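VESB protease (Vibrio cholerae, PDB 4LK4) is a secreted protease of the trypsin-like S1 family that probably cleaves peptide bonds within proteins as a serine endopeptidase. Local coordinates at residues 167-172 / 176-181. The protein carries 1 engineered substitution. Residues are numbered along the deposited sequence; the frame is centred on the assembly and turned at random.
Sequences LCQIVM and ISSDPN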
ATOM      1  N   LEU A 167      24.249  -8.921   2.801  1.00 64.28           N
ATOM      2  CA  LEU A 167      24.360  -9.583   1.498  1.00 64.15           C
ATOM      3  C   LEU A 167      23.336  -9.127   0.477  1.00 63.19           C
ATOM      4  O   LEU A 167      23.639  -8.943  -0.708  1.00 65.98           O
ATOM      5  CB  LEU A 167      24.212 -11.064   1.687  1.00 63.09           C
ATOM      6  CG  LEU A 167      25.051 -11.875   0.732  1.00 65.56           C
ATOM      7  CD1 LEU A 167      26.495 -11.372   0.675  1.00 68.15           C
ATOM      8  CD2 LEU A 167      24.968 -13.336   1.201  1.00 66.61           C
ATOM      9  N   CYS A 168      22.116  -8.951   0.958  1.00 60.34           N
ATOM     10  CA  CYS A 168      21.028  -8.399   0.184  1.00 57.76           C
ATOM     11  C   CYS A 168      21.467  -7.094  -0.462  1.00 58.34           C
ATOM     12  O   CYS A 168      21.215  -6.843  -1.647  1.00 56.81           O
ATOM     13  CB  CYS A 168      19.864  -8.181   1.138  1.00 56.47           C
ATOM     14  SG  CYS A 168      18.354  -7.546   0.436  1.00 57.38           S
ATOM     15  N   GLN A 169      22.167  -6.272   0.306  1.00 59.84           N
ATOM     16  CA  GLN A 169      22.561  -4.975  -0.189  1.00 62.47           C
ATOM     17  C   GLN A 169      23.596  -5.076  -1.283  1.00 64.05           C
ATOM     18  O   GLN A 169      23.534  -4.360  -2.289  1.00 63.57           O
ATOM     19  CB  GLN A 169      23.118  -4.106   0.913  1.00 65.91           C
ATOM     20  CG  GLN A 169      23.646  -2.796   0.365  1.00 69.45           C
ATOM     21  CD  GLN A 169      24.595  -2.174   1.318  1.00 75.63           C
ATOM     22  OE1 GLN A 169      24.354  -1.069   1.816  1.00 81.46           O
ATOM     23  NE2 GLN A 169      25.674  -2.892   1.624  1.00 79.29           N
ATOM     24  N   ILE A 170      24.567  -5.941  -1.068  1.00 64.06           N
ATOM     25  CA  ILE A 170      25.641  -6.088  -2.015  1.00 67.21           C
ATOM     26  C   ILE A 170      25.129  -6.651  -3.341  1.00 66.02           C
ATOM     27  O   ILE A 170      25.525  -6.174  -4.422  1.00 67.86           O
ATOM     28  CB  ILE A 170      26.757  -6.959  -1.415  1.00 70.76           C
ATOM     29  CG1 ILE A 170      27.552  -6.105  -0.412  1.00 73.62           C
ATOM     30  CG2 ILE A 170      27.659  -7.548  -2.503  1.00 73.65           C
ATOM     31  CD1 ILE A 170      28.305  -6.922   0.620  1.00 75.62           C
ATOM     32  N   VAL A 171      24.256  -7.655  -3.263  1.00 61.65           N
ATOM     33  CA  VAL A 171      23.820  -8.357  -4.460  1.00 60.39           C
ATOM     34  C   VAL A 171      22.813  -7.517  -5.230  1.00 58.72           C
ATOM     35  O   VAL A 171      22.931  -7.365  -6.447  1.00 59.62           O
ATOM     36  CB  VAL A 171      23.219  -9.728  -4.112  1.00 59.31           C
ATOM     37  CG1 VAL A 171      22.692 -10.414  -5.365  1.00 59.95           C
ATOM     38  CG2 VAL A 171      24.274 -10.602  -3.437  1.00 61.41           C
ATOM     39  N   MET A 172      21.845  -6.951  -4.511  1.00 55.54           N
ATOM     40  CA  MET A 172      20.710  -6.284  -5.138  1.00 54.70           C
ATOM     41  C   MET A 172      20.837  -4.753  -5.256  1.00 56.59           C
ATOM     42  O   MET A 172      20.343  -4.171  -6.219  1.00 57.13           O
ATOM     43  CB  MET A 172      19.432  -6.687  -4.405  1.00 51.76           C
ATOM     44  CG  MET A 172      19.128  -8.194  -4.479  1.00 50.61           C
ATOM     45  SD  MET A 172      19.187  -8.864  -6.157  1.00 53.25           S
ATOM     46  CE  MET A 172      17.731  -8.164  -6.884  1.00 52.72           C
ATOM     47  N   ILE A 176      19.134  -0.441  -1.195  1.00 58.91           N
ATOM     48  CA  ILE A 176      18.843  -1.345  -0.103  1.00 55.26           C
ATOM     49  C   ILE A 176      19.854  -1.077   0.986  1.00 56.87           C
ATOM     50  O   ILE A 176      21.037  -0.871   0.710  1.00 60.65           O
ATOM     51  CB  ILE A 176      18.939  -2.817  -0.559  1.00 53.75           C
ATOM     52  CG1 ILE A 176      17.763  -3.152  -1.481  1.00 51.95           C
ATOM     53  CG2 ILE A 176      18.947  -3.764   0.635  1.00 52.20           C
ATOM     54  CD1 ILE A 176      18.005  -4.362  -2.348  1.00 52.22           C
ATOM     55  N   SER A 177      19.395  -1.092   2.225  1.00 55.09           N
ATOM     56  CA  SER A 177      20.274  -0.810   3.334  1.00 57.01           C
ATOM     57  C   SER A 177      20.849  -2.113   3.847  1.00 56.89           C
ATOM     58  O   SER A 177      20.259  -3.174   3.688  1.00 55.15           O
ATOM     59  CB  SER A 177      19.532  -0.059   4.445  1.00 57.20           C
ATOM     60  OG  SER A 177      20.352   0.108   5.588  1.00 59.01           O
ATOM     61  N   SER A 178      22.026  -2.032   4.438  1.00 59.88           N
ATOM     62  CA  SER A 178      22.615  -3.180   5.089  1.00 61.25           C
ATOM     63  C   SER A 178      21.983  -3.360   6.476  1.00 61.44           C
ATOM     64  O   SER A 178      22.109  -4.422   7.071  1.00 60.91           O
ATOM     65  CB  SER A 178      24.120  -2.996   5.213  1.00 65.08           C
ATOM     66  OG  SER A 178      24.402  -1.986   6.152  1.00 69.25           O
ATOM     67  N   ASP A 179      21.322  -2.312   6.980  1.00 62.11           N
ATOM     68  CA  ASP A 179      20.614  -2.337   8.252  1.00 62.44           C
ATOM     69  C   ASP A 179      19.296  -3.067   8.016  1.00 59.12           C
ATOM     70  O   ASP A 179      18.516  -2.655   7.165  1.00 57.07           O
ATOM     71  CB  ASP A 179      20.370  -0.905   8.727  1.00 65.18           C
ATOM     72  CG  ASP A 179      19.738  -0.824  10.110  1.00 67.69           C
ATOM     73  OD1 ASP A 179      19.144  -1.820  10.530  1.00 66.56           O
ATOM     74  OD2 ASP A 179      19.838   0.244  10.782  1.00 71.28           O
ATOM     75  N   PRO A 180      19.048  -4.167   8.754  1.00 59.66           N
ATOM     76  CA  PRO A 180      17.807  -4.928   8.649  1.00 57.64           C
ATOM     77  C   PRO A 180      16.584  -4.096   9.046  1.00 57.78           C
ATOM     78  O   PRO A 180      15.450  -4.407   8.649  1.00 55.50           O
ATOM     79  CB  PRO A 180      17.997  -6.069   9.660  1.00 59.37           C
ATOM     80  CG  PRO A 180      19.459  -6.129   9.944  1.00 62.06           C
ATOM     81  CD  PRO A 180      19.950  -4.740   9.775  1.00 63.26           C
ATOM     82  N   ASN A 181      16.816  -3.078   9.861  1.00 59.17           N
ATOM     83  CA  ASN A 181      15.769  -2.199  10.274  1.00 59.85           C
ATOM     84  C   ASN A 181      15.577  -1.171   9.161  1.00 58.12           C
ATOM     85  O   ASN A 181      15.858   0.003   9.337  1.00 59.06           O
ATOM     86  CB  ASN A 181      16.132  -1.535  11.602  1.00 64.07           C
ATOM     87  CG  ASN A 181      15.099  -0.539  12.047  1.00 65.61           C
ATOM     88  OD1 ASN A 181      13.913  -0.722  11.808  1.00 64.74           O
ATOM     89  ND2 ASN A 181      15.543   0.540  12.671  1.00 70.11           N
TER
HETATM   90  O   HOH W   1      23.687   0.700   4.189  1.00 49.61           O
HETATM   91  O   HOH W   2      26.415  -0.625   3.806  1.00 64.98           O
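In this trypsin-like domain the chain leaves helix 165-172, passes through a three-residue link and comes back against the helix flank, touching it through I176 to S178 before moving off; I176 packs against C168 and M172. I176 splits its two branches between them: CG2, anti to the backbone N, lies 3.8 Å from C168 SG, while CG1, anti to the carbonyl carbon (chi1 -71°), carries CD1 to within 3.4 Å of M172 CB. The M172 chain then bends at chi2 and chi3 and takes its sulfur away from the loop. Further out, Q169 lies across the returning backbone, its CG 3.3 Å from I176 O. With the chain extended beyond CG, the amide extends to S178, where water bridges the gap: water 1 donates to Q169 OE1 (3.0 Å) and accepts from S178 N (3.2 Å), and water 2 also donates to OE1, so two waters grip that one oxygen. The loop braces itself next, S177 OG accepting from D179 N at 3.0 Å in an ST turn, and D179 OD1 from N181 N in an Asx turn. C168 is disulfide-bonded to C186 of strand 184-189, tying the helix to the sheet, and on that same strand M172 touches C186 and I176 touches N184.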